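Local coordinates for protein N6 adenine specific DNA methylase (Encephalitozoon cuniculi, PDB 3Q87) that serves as the S-adenosylmethionine-dependent catalytic subunit of the Mtq2-Trm112 complex, which is responsible for methylating the translation termination factor eRF1, at residues Asp9-Leu13 and Val83-Tyr88; Val47-Leu52 and Asn64-Leu70; Thr115-Leu119 and Ile159-Lys163. One frame throughout, in Å; residues are numbered along the deposited sequence.

Contact 1 (Asp9-Leu13 and Val83-Tyr88). With SAM (S-adenosylmethionine), chain D.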
loop_
_atom_site.group_PDB
_atom_site.type_symbol
_atom_site.label_atom_id
_atom_site.label_comp_id
_atom_site.label_asym_id
_atom_site.label_seq_id
_atom_site.Cartn_x
_atom_site.Cartn_y
_atom_site.Cartn_z
ATOM N N ASP B 9 -7.388 -7.059 19.059
ATOM C CA ASP B 9 -8.006 -6.886 17.758
ATOM C C ASP B 9 -7.011 -7.182 16.635
ATOM O O ASP B 9 -7.306 -7.969 15.743
ATOM C CB ASP B 9 -8.658 -5.500 17.599
ATOM C CG ASP B 9 -7.693 -4.332 17.835
ATOM O OD1 ASP B 9 -6.662 -4.476 18.521
ATOM O OD2 ASP B 9 -7.995 -3.233 17.329
ATOM N N THR B 10 -5.826 -6.576 16.688
ATOM C CA THR B 10 -4.843 -6.828 15.639
ATOM C C THR B 10 -4.491 -8.321 15.586
ATOM O O THR B 10 -4.417 -8.903 14.522
ATOM C CB THR B 10 -3.554 -5.962 15.758
ATOM O OG1 THR B 10 -2.429 -6.786 16.076
ATOM C CG2 THR B 10 -3.692 -4.874 16.791
ATOM N N TYR B 11 -4.303 -8.947 16.739
ATOM C CA TYR B 11 -3.926 -10.360 16.734
ATOM C C TYR B 11 -5.004 -11.316 16.197
ATOM O O TYR B 11 -4.683 -12.377 15.677
ATOM C CB TYR B 11 -3.409 -10.791 18.110
ATOM C CG TYR B 11 -2.116 -10.095 18.450
ATOM C CD1 TYR B 11 -1.007 -10.222 17.622
ATOM C CD2 TYR B 11 -2.003 -9.295 19.575
ATOM C CE1 TYR B 11 0.190 -9.587 17.915
ATOM C CE2 TYR B 11 -0.814 -8.644 19.870
ATOM C CZ TYR B 11 0.277 -8.801 19.039
ATOM O OH TYR B 11 1.469 -8.167 19.324
ATOM N N THR B 12 -6.274 -10.949 16.305
ATOM C CA THR B 12 -7.301 -11.778 15.681
ATOM C C THR B 12 -7.261 -11.642 14.144
ATOM O O THR B 12 -7.477 -12.614 13.426
ATOM C CB THR B 12 -8.731 -11.490 16.217
ATOM O OG1 THR B 12 -9.324 -10.427 15.471
ATOM C CG2 THR B 12 -8.700 -11.111 17.681
ATOM N N LEU B 13 -6.979 -10.442 13.642
ATOM C CA LEU B 13 -6.774 -10.274 12.205
ATOM C C LEU B 13 -5.563 -11.102 11.770
ATOM O O LEU B 13 -5.636 -11.880 10.820
ATOM C CB LEU B 13 -6.627 -8.784 11.827
ATOM C CG LEU B 13 -6.398 -8.415 10.349
ATOM C CD1 LEU B 13 -7.380 -9.122 9.437
ATOM C CD2 LEU B 13 -6.447 -6.882 10.111
ATOM N N VAL B 83 -5.508 -5.395 3.283
ATOM C CA VAL B 83 -5.801 -5.766 4.660
ATOM C C VAL B 83 -5.952 -4.474 5.457
ATOM O O VAL B 83 -5.113 -3.578 5.355
ATOM C CB VAL B 83 -4.634 -6.569 5.279
ATOM C CG1 VAL B 83 -4.951 -6.910 6.734
ATOM C CG2 VAL B 83 -4.341 -7.824 4.451
ATOM N N PHE B 84 -6.997 -4.387 6.269
ATOM C CA PHE B 84 -7.327 -3.130 6.938
ATOM C C PHE B 84 -7.935 -3.349 8.318
ATOM O O PHE B 84 -9.067 -3.798 8.435
ATOM C CB PHE B 84 -8.314 -2.341 6.074
ATOM C CG PHE B 84 -8.503 -0.909 6.496
ATOM C CD1 PHE B 84 -7.576 -0.273 7.303
ATOM C CD2 PHE B 84 -9.600 -0.183 6.040
ATOM C CE1 PHE B 84 -7.748 1.052 7.664
ATOM C CE2 PHE B 84 -9.771 1.146 6.391
ATOM C CZ PHE B 84 -8.856 1.762 7.201
ATOM N N ASN B 85 -7.177 -3.035 9.363
ATOM C CA ASN B 85 -7.771 -2.841 10.678
ATOM C C ASN B 85 -8.053 -1.349 10.789
ATOM O O ASN B 85 -7.140 -0.561 10.985
ATOM C CB ASN B 85 -6.834 -3.328 11.780
ATOM C CG ASN B 85 -7.456 -3.230 13.170
ATOM O OD1 ASN B 85 -8.626 -2.881 13.317
ATOM N ND2 ASN B 85 -6.671 -3.529 14.190
ATOM N N PRO B 86 -9.325 -0.947 10.615
ATOM C CA PRO B 86 -9.653 0.472 10.445
ATOM C C PRO B 86 -9.909 1.193 11.768
ATOM O O PRO B 86 -10.079 0.522 12.790
ATOM C CB PRO B 86 -10.946 0.415 9.632
ATOM C CG PRO B 86 -11.629 -0.828 10.137
ATOM C CD PRO B 86 -10.527 -1.798 10.551
ATOM N N PRO B 87 -9.919 2.539 11.755
ATOM C CA PRO B 87 -10.389 3.300 12.927
ATOM C C PRO B 87 -11.868 2.998 13.083
ATOM O O PRO B 87 -12.644 3.387 12.224
ATOM C CB PRO B 87 -10.263 4.764 12.500
ATOM C CG PRO B 87 -9.660 4.766 11.137
ATOM C CD PRO B 87 -9.640 3.393 10.586
ATOM N N TYR B 88 -12.256 2.313 14.144
ATOM C CA TYR B 88 -13.600 1.786 14.215
ATOM C C TYR B 88 -14.379 2.266 15.451
ATOM O O TYR B 88 -15.493 1.815 15.696
ATOM C CB TYR B 88 -13.552 0.252 14.164
ATOM C CG TYR B 88 -12.744 -0.402 15.276
ATOM C CD1 TYR B 88 -13.119 -0.260 16.608
ATOM C CD2 TYR B 88 -11.630 -1.196 14.988
ATOM C CE1 TYR B 88 -12.399 -0.863 17.627
ATOM C CE2 TYR B 88 -10.896 -1.807 15.998
ATOM C CZ TYR B 88 -11.286 -1.632 17.317
ATOM O OH TYR B 88 -10.576 -2.228 18.330
HETATM N N SAM D . -2.684 -2.172 11.595
HETATM C CA SAM D . -2.573 -1.738 12.995
HETATM C C SAM D . -2.997 -2.894 13.913
HETATM O O SAM D . -2.626 -2.963 15.085
HETATM O OXT SAM D . -3.726 -3.794 13.502
HETATM C CB SAM D . -3.308 -0.409 13.322
HETATM C CG SAM D . -4.855 -0.315 13.333
HETATM S SD SAM D . -5.624 1.237 13.974
HETATM C CE SAM D . -7.173 0.647 14.690
HETATM C "C5'" SAM D . -6.240 2.054 12.480
HETATM C "C4'" SAM D . -5.067 2.661 11.728
HETATM O "O4'" SAM D . -5.542 3.349 10.582
HETATM C "C3'" SAM D . -4.283 3.665 12.561
HETATM O "O3'" SAM D . -2.910 3.369 12.435
HETATM C "C2'" SAM D . -4.582 5.007 11.923
HETATM O "O2'" SAM D . -3.508 5.918 11.971
HETATM C "C1'" SAM D . -4.876 4.593 10.500
HETATM N N9 SAM D . -5.779 5.498 9.803
HETATM C C8 SAM D . -6.792 6.280 10.309
HETATM N N7 SAM D . -7.359 6.934 9.271
HETATM C C5 SAM D . -6.717 6.561 8.123
HETATM C C6 SAM D . -6.874 6.894 6.790
HETATM N N6 SAM D . -7.823 7.754 6.433
HETATM N N1 SAM D . -6.046 6.331 5.833
HETATM C C2 SAM D . -5.057 5.429 6.185
HETATM N N3 SAM D . -4.907 5.097 7.517
HETATM C C4 SAM D . -5.718 5.657 8.453
#
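N85 reaches from the end of strand 81-84 to helix 8-20 and the bound S-adenosylmethionine, its side chain running alongside the methionine part of the cofactor. CB also touches L13 CD2, at 3.9 Å. CG stands anti to the backbone N (chi1 -176°), which carries the amide past the cofactor chain; CG lies 3.9 Å from SAM CG. From there the two tip atoms diverge. OD1 lies at the edge of the Y88 ring, 4.1 Å from the transferable methyl carbon, SAM CE. ND2 donates a 3.0 Å bond to the cofactor carboxylate oxygen SAM OXT, and a weak one to D9 OD2, 3.4 Å long though straight. The same D9 OD2 accepts from Y88 OH at 2.9 Å, met 54° out of the carboxylate plane, and is hydrogen-bonded to the hydroxyl of Y4. Several partners thus grip one oxygen, and the D9 carboxylate stands nearly perpendicular to both the N85 amide and the Y88 ring. Residues 85-88 spell NPPY, the signature of PrmC-like and N6-adenine methyltransferases, where it probably orients the nitrogen to be methylated. Behind this polar end, L13 CD2 packs on V83 CG1 at 3.7 Å, fastening helix 8-20 to strand 81-84, while L13 also touches helix 36-41 and D9 strand 155-162.

Contact 2 (Val47-Leu52 and Asn64-Leu70). With SAM (S-adenosylmethionine), chain D.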
loop_
_atom_site.group_PDB
_atom_site.type_symbol
_atom_site.label_atom_id
_atom_site.label_comp_id
_atom_site.label_asym_id
_atom_site.label_seq_id
_atom_site.Cartn_x
_atom_site.Cartn_y
_atom_site.Cartn_z
ATOM N N VAL B 47 4.743 -6.332 0.202
ATOM C CA VAL B 47 3.802 -5.505 0.950
ATOM C C VAL B 47 4.083 -4.022 0.769
ATOM O O VAL B 47 5.219 -3.585 0.882
ATOM C CB VAL B 47 3.867 -5.818 2.464
ATOM C CG1 VAL B 47 2.817 -4.997 3.231
ATOM C CG2 VAL B 47 3.700 -7.331 2.724
ATOM N N VAL B 48 3.036 -3.261 0.479
ATOM C CA VAL B 48 3.082 -1.819 0.584
ATOM C C VAL B 48 2.311 -1.446 1.841
ATOM O O VAL B 48 1.209 -1.905 2.038
ATOM C CB VAL B 48 2.455 -1.140 -0.647
ATOM C CG1 VAL B 48 2.534 0.394 -0.508
ATOM C CG2 VAL B 48 3.189 -1.601 -1.894
ATOM N N SER B 49 2.909 -0.633 2.704
ATOM C CA SER B 49 2.269 -0.295 3.968
ATOM C C SER B 49 1.977 1.197 4.060
ATOM O O SER B 49 2.869 2.026 3.839
ATOM C CB SER B 49 3.159 -0.749 5.122
ATOM O OG SER B 49 3.579 -2.081 4.897
ATOM N N THR B 50 0.723 1.537 4.363
ATOM C CA THR B 50 0.299 2.937 4.356
ATOM C C THR B 50 -0.400 3.326 5.643
ATOM O O THR B 50 -1.007 2.489 6.297
ATOM C CB THR B 50 -0.662 3.265 3.180
ATOM O OG1 THR B 50 -1.968 2.760 3.477
ATOM C CG2 THR B 50 -0.162 2.660 1.866
ATOM N N ASP B 51 -0.298 4.603 6.007
ATOM C CA ASP B 51 -1.004 5.129 7.172
ATOM C C ASP B 51 -1.139 6.640 7.028
ATOM O O ASP B 51 -0.353 7.287 6.335
ATOM C CB ASP B 51 -0.260 4.793 8.480
ATOM C CG ASP B 51 -1.199 4.699 9.675
ATOM O OD1 ASP B 51 -1.396 3.588 10.195
ATOM O OD2 ASP B 51 -1.769 5.733 10.073
ATOM N N LEU B 52 -2.171 7.190 7.650
ATOM C CA LEU B 52 -2.356 8.630 7.711
ATOM C C LEU B 52 -1.420 9.224 8.765
ATOM O O LEU B 52 -1.045 10.391 8.692
ATOM C CB LEU B 52 -3.814 8.941 8.068
ATOM C CG LEU B 52 -4.270 10.392 7.969
ATOM C CD1 LEU B 52 -4.109 10.864 6.522
ATOM C CD2 LEU B 52 -5.727 10.500 8.418
ATOM N N ASN B 64 7.715 -0.865 3.036
ATOM C CA ASN B 64 7.599 0.102 1.955
ATOM C C ASN B 64 6.497 1.080 2.325
ATOM O O ASN B 64 5.315 0.775 2.212
ATOM C CB ASN B 64 7.322 -0.645 0.662
ATOM C CG ASN B 64 8.376 -1.717 0.399
ATOM O OD1 ASN B 64 9.548 -1.404 0.198
ATOM N ND2 ASN B 64 7.974 -2.974 0.440
ATOM N N LEU B 65 6.910 2.244 2.813
ATOM C CA LEU B 65 6.025 3.126 3.548
ATOM C C LEU B 65 5.466 4.260 2.698
ATOM O O LEU B 65 6.212 4.962 2.001
ATOM C CB LEU B 65 6.758 3.684 4.770
ATOM C CG LEU B 65 7.392 2.610 5.669
ATOM C CD1 LEU B 65 7.946 3.244 6.928
ATOM C CD2 LEU B 65 6.396 1.507 6.030
ATOM N N VAL B 66 4.147 4.419 2.763
ATOM C CA VAL B 66 3.454 5.518 2.114
ATOM C C VAL B 66 2.546 6.195 3.121
ATOM O O VAL B 66 1.745 5.530 3.780
ATOM C CB VAL B 66 2.597 5.012 0.932
ATOM C CG1 VAL B 66 2.000 6.200 0.149
ATOM C CG2 VAL B 66 3.442 4.119 0.016
ATOM N N ARG B 67 2.679 7.507 3.283
ATOM C CA ARG B 67 1.676 8.213 4.069
ATOM C C ARG B 67 0.550 8.589 3.109
ATOM O O ARG B 67 0.784 9.282 2.122
ATOM C CB ARG B 67 2.234 9.451 4.755
ATOM C CG ARG B 67 1.116 10.284 5.358
ATOM C CD ARG B 67 1.606 11.267 6.363
ATOM N NE ARG B 67 0.497 11.880 7.095
ATOM C CZ ARG B 67 0.151 13.158 6.989
ATOM N NH1 ARG B 67 0.823 13.958 6.174
ATOM N NH2 ARG B 67 -0.866 13.635 7.693
ATOM N N ALA B 68 -0.653 8.089 3.369
ATOM C CA ALA B 68 -1.763 8.290 2.443
ATOM C C ALA B 68 -3.098 8.215 3.154
ATOM O O ALA B 68 -3.211 7.599 4.213
ATOM C CB ALA B 68 -1.718 7.251 1.334
ATOM N N ASP B 69 -4.110 8.830 2.543
ATOM C CA ASP B 69 -5.479 8.795 3.049
ATOM C C ASP B 69 -6.207 7.679 2.298
ATOM O O ASP B 69 -6.502 7.810 1.110
ATOM C CB ASP B 69 -6.142 10.167 2.823
ATOM C CG ASP B 69 -7.474 10.321 3.557
ATOM O OD1 ASP B 69 -8.090 9.305 3.946
ATOM O OD2 ASP B 69 -7.901 11.474 3.739
ATOM N N LEU B 70 -6.451 6.563 2.980
ATOM C CA LEU B 70 -7.028 5.391 2.336
ATOM C C LEU B 70 -6.287 5.072 1.028
ATOM O O LEU B 70 -5.074 4.909 1.053
ATOM C CB LEU B 70 -8.528 5.570 2.105
ATOM C CG LEU B 70 -9.414 5.726 3.348
ATOM C CD1 LEU B 70 -10.884 5.781 2.934
ATOM C CD2 LEU B 70 -9.199 4.606 4.351
HETATM N N SAM D . -2.684 -2.172 11.595
HETATM C CA SAM D . -2.573 -1.738 12.995
HETATM C C SAM D . -2.997 -2.894 13.913
HETATM O O SAM D . -2.626 -2.963 15.085
HETATM O OXT SAM D . -3.726 -3.794 13.502
HETATM C CB SAM D . -3.308 -0.409 13.322
HETATM C CG SAM D . -4.855 -0.315 13.333
HETATM S SD SAM D . -5.624 1.237 13.974
HETATM C CE SAM D . -7.173 0.647 14.690
HETATM C "C5'" SAM D . -6.240 2.054 12.480
HETATM C "C4'" SAM D . -5.067 2.661 11.728
HETATM O "O4'" SAM D . -5.542 3.349 10.582
HETATM C "C3'" SAM D . -4.283 3.665 12.561
HETATM O "O3'" SAM D . -2.910 3.369 12.435
HETATM C "C2'" SAM D . -4.582 5.007 11.923
HETATM O "O2'" SAM D . -3.508 5.918 11.971
HETATM C "C1'" SAM D . -4.876 4.593 10.500
HETATM N N9 SAM D . -5.779 5.498 9.803
HETATM C C8 SAM D . -6.792 6.280 10.309
HETATM N N7 SAM D . -7.359 6.934 9.271
HETATM C C5 SAM D . -6.717 6.561 8.123
HETATM C C6 SAM D . -6.874 6.894 6.790
HETATM N N6 SAM D . -7.823 7.754 6.433
HETATM N N1 SAM D . -6.046 6.331 5.833
HETATM C C2 SAM D . -5.057 5.429 6.185
HETATM N N3 SAM D . -4.907 5.097 7.517
HETATM C C4 SAM D . -5.718 5.657 8.453
HETATM O O HOH W 1 5.798 -2.765 3.504
#
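V66 lies alongside T50 and points the same way, its CB 3.7 Å from T50 CG2, while V66 CG2 crosses toward V48 CG1 on the same face of the sheet. Beneath these side chains runs a parallel ladder in which S49, T50 and D51 pair with L65, V66 and R67. At the N-terminal end of the ladder the N64 side chain adds a bond of its own: ND2 donates an almost perfectly straight 2.9 Å bond to V47 O, which lies in the plane of the amide. A water links V47 O, N64 N and S49 OG, the last of which also bonds to T38. At the other end R67, with CG anti to the backbone N (chi1 170°) and its chain extended, reaches past D51 O to L52 O, which NE meets at 2.7 Å. The oxygen is in the guanidinium plane, but NE stands 38° above the carbonyl plane. R67 NH1 turns to two acidic residues of the partner chain, E117 and D120, and a strand of that chain prolongs the sheet beyond V66 and R67. The cofactor sits on the same C-terminal ends. D51 binds both ribose hydroxyls, OD1 to SAM O3' at 2.7 Å and OD2 to SAM O2' at 2.6 Å; L52 CB lies over one face of the adenine, 3.8 Å from SAM C5. D69 OD1, itself salt-bridged to R109, takes the amino group SAM N6, and L70 N donates to SAM N1 at 2.9 Å. An acidic residue closing the second strand over the ribose, with the adenine read after the third, is the hallmark of the Rossmann-like beta-alpha-beta unit in class I methyltransferases.

Contact 3 (Thr115-Leu119 and Ile159-Lys163)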
loop_
_atom_site.group_PDB
_atom_site.type_symbol
_atom_site.label_atom_id
_atom_site.label_comp_id
_atom_site.label_asym_id
_atom_site.label_seq_id
_atom_site.Cartn_x
_atom_site.Cartn_y
_atom_site.Cartn_z
ATOM N N THR B 115 -11.493 -1.520 -4.811
ATOM C CA THR B 115 -11.767 -2.232 -6.060
ATOM C C THR B 115 -10.863 -3.441 -6.275
ATOM O O THR B 115 -10.970 -4.103 -7.301
ATOM C CB THR B 115 -11.644 -1.311 -7.312
ATOM O OG1 THR B 115 -10.284 -0.890 -7.471
ATOM C CG2 THR B 115 -12.536 -0.083 -7.183
ATOM N N VAL B 116 -9.970 -3.729 -5.327
ATOM C CA VAL B 116 -9.045 -4.856 -5.487
ATOM C C VAL B 116 -9.797 -6.181 -5.447
ATOM O O VAL B 116 -10.932 -6.236 -4.998
ATOM C CB VAL B 116 -7.965 -4.884 -4.402
ATOM C CG1 VAL B 116 -7.057 -3.675 -4.524
ATOM C CG2 VAL B 116 -8.620 -4.965 -3.021
ATOM N N GLY B 117 -9.158 -7.247 -5.914
ATOM C CA GLY B 117 -9.826 -8.530 -6.036
ATOM C C GLY B 117 -10.195 -9.183 -4.711
ATOM O O GLY B 117 -11.179 -9.918 -4.636
ATOM N N MET B 118 -9.412 -8.913 -3.668
ATOM C CA MET B 118 -9.621 -9.540 -2.365
ATOM C C MET B 118 -9.286 -8.598 -1.218
ATOM O O MET B 118 -8.335 -7.823 -1.305
ATOM C CB MET B 118 -8.748 -10.784 -2.251
ATOM C CG MET B 118 -9.173 -11.744 -1.149
ATOM S SD MET B 118 -8.053 -13.154 -1.086
ATOM C CE MET B 118 -8.240 -13.770 -2.756
ATOM N N LEU B 119 -10.056 -8.675 -0.139
ATOM C CA LEU B 119 -9.806 -7.836 1.026
ATOM C C LEU B 119 -10.106 -8.545 2.340
ATOM O O LEU B 119 -10.960 -9.436 2.404
ATOM C CB LEU B 119 -10.603 -6.528 0.938
ATOM C CG LEU B 119 -12.129 -6.601 0.870
ATOM C CD1 LEU B 119 -12.751 -6.684 2.258
ATOM C CD2 LEU B 119 -12.653 -5.377 0.130
ATOM N N ILE B 159 -13.884 -9.721 8.267
ATOM C CA ILE B 159 -14.593 -9.886 7.013
ATOM C C ILE B 159 -13.636 -10.192 5.874
ATOM O O ILE B 159 -12.635 -9.505 5.698
ATOM C CB ILE B 159 -15.397 -8.631 6.699
ATOM C CG1 ILE B 159 -16.419 -8.390 7.802
ATOM C CG2 ILE B 159 -16.122 -8.766 5.372
ATOM C CD1 ILE B 159 -17.381 -7.256 7.491
ATOM N N LYS B 160 -13.924 -11.249 5.121
ATOM C CA LYS B 160 -13.173 -11.532 3.904
ATOM C C LYS B 160 -14.050 -11.210 2.703
ATOM O O LYS B 160 -15.191 -11.652 2.630
ATOM C CB LYS B 160 -12.699 -12.980 3.835
ATOM C CG LYS B 160 -12.063 -13.317 2.498
ATOM C CD LYS B 160 -11.438 -14.701 2.474
ATOM C CE LYS B 160 -10.849 -14.997 1.097
ATOM N NZ LYS B 160 -10.257 -16.357 1.033
ATOM N N GLY B 161 -13.521 -10.412 1.780
ATOM C CA GLY B 161 -14.271 -10.019 0.601
ATOM C C GLY B 161 -13.540 -10.425 -0.652
ATOM O O GLY B 161 -12.320 -10.288 -0.741
ATOM N N GLU B 162 -14.274 -10.942 -1.625
ATOM C CA GLU B 162 -13.647 -11.368 -2.866
ATOM C C GLU B 162 -14.554 -11.129 -4.057
ATOM O O GLU B 162 -15.751 -11.400 -4.010
ATOM C CB GLU B 162 -13.220 -12.836 -2.798
ATOM C CG GLU B 162 -12.251 -13.214 -3.915
ATOM C CD GLU B 162 -11.719 -14.633 -3.807
ATOM O OE1 GLU B 162 -12.033 -15.314 -2.810
ATOM O OE2 GLU B 162 -10.986 -15.062 -4.725
ATOM N N LYS B 163 -13.982 -10.585 -5.120
ATOM C CA LYS B 163 -14.714 -10.456 -6.370
ATOM C C LYS B 163 -14.708 -11.779 -7.140
ATOM O O LYS B 163 -13.785 -12.590 -7.011
ATOM C CB LYS B 163 -14.140 -9.314 -7.210
ATOM C CG LYS B 163 -14.393 -7.952 -6.573
ATOM C CD LYS B 163 -13.960 -6.807 -7.475
ATOM C CE LYS B 163 -14.482 -5.474 -6.945
ATOM N NZ LYS B 163 -14.530 -4.433 -8.021
#
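The backbones of M118-L119 and G161-E162 run antiparallel, L119 and G161 forming a hydrogen-bonded pair with 2.8 Å bonds in both directions, and M118 and E162 the adjoining non-hydrogen-bonded pair. One further bond, K163 N to G117 O at 2.9 Å, carries the ladder past the start of strand 118-124. The side chains then divide between two faces. M118 and E162 lie side by side on one of them. The methionine passes G161 O and bends at its last torsion (chi3 -58°), which returns CE toward the glutamate carboxylate, 3.6 Å from E162 OE2. Its sulfur SD meets the aliphatic part of K160 on the same face, at 4.0 Å from CE of that lysine, whose ammonium continues to a salt bridge with E20. On the other face L119 stands opposite a residue without a side chain. A chi1 of 60° turns its branch so that CD1 lies over the backbone of G161, 3.8 Å from its N. Across this contact the branch covers the G161 peptide; it also packs on Y141. K163 brings NZ to 3.6 Å from T115 O, a loose polar approach. Backbone hydrogen bonds join M118 to V82 of strand 81-84, and K160 and E162 to R144 and G142 on the side of strand 142-150, while I159 packs on helix 129-138. Strand 155-162 is thus inserted antiparallel between 118-124 and 142-150, giving the order 3-2-1-4-5-7-6 of the class I methyltransferase sheet. The chemistry implies that main-chain hydrogen bonds do the joining. M118 lies between K160 and E162, SD against the methylene carbon of one and CE against the carboxylate of the other.

All three contacts belong to one mixed sheet, yet chemistry follows position. Contact 1, near the middle of the chain, is buried and rests on side chains, binding a helix to the central strand 81-84. Contact 2 is also buried, at an edge of the chain's own sheet that the partner chain continues; it is a parallel ladder. Contact 3 is partly buried, antiparallel and distant from the cofactor. Contacts 1 and 2 share S-adenosylmethionine: contact 1 hydrogen-bonds its carboxylate and contact 2 its ribose and adenine, with P87 of contact 1 also touching the adenine. They meet where F84 packs on L70. Contact 3 touches neither, although strand 118-124 borders strand 81-84 of contact 1.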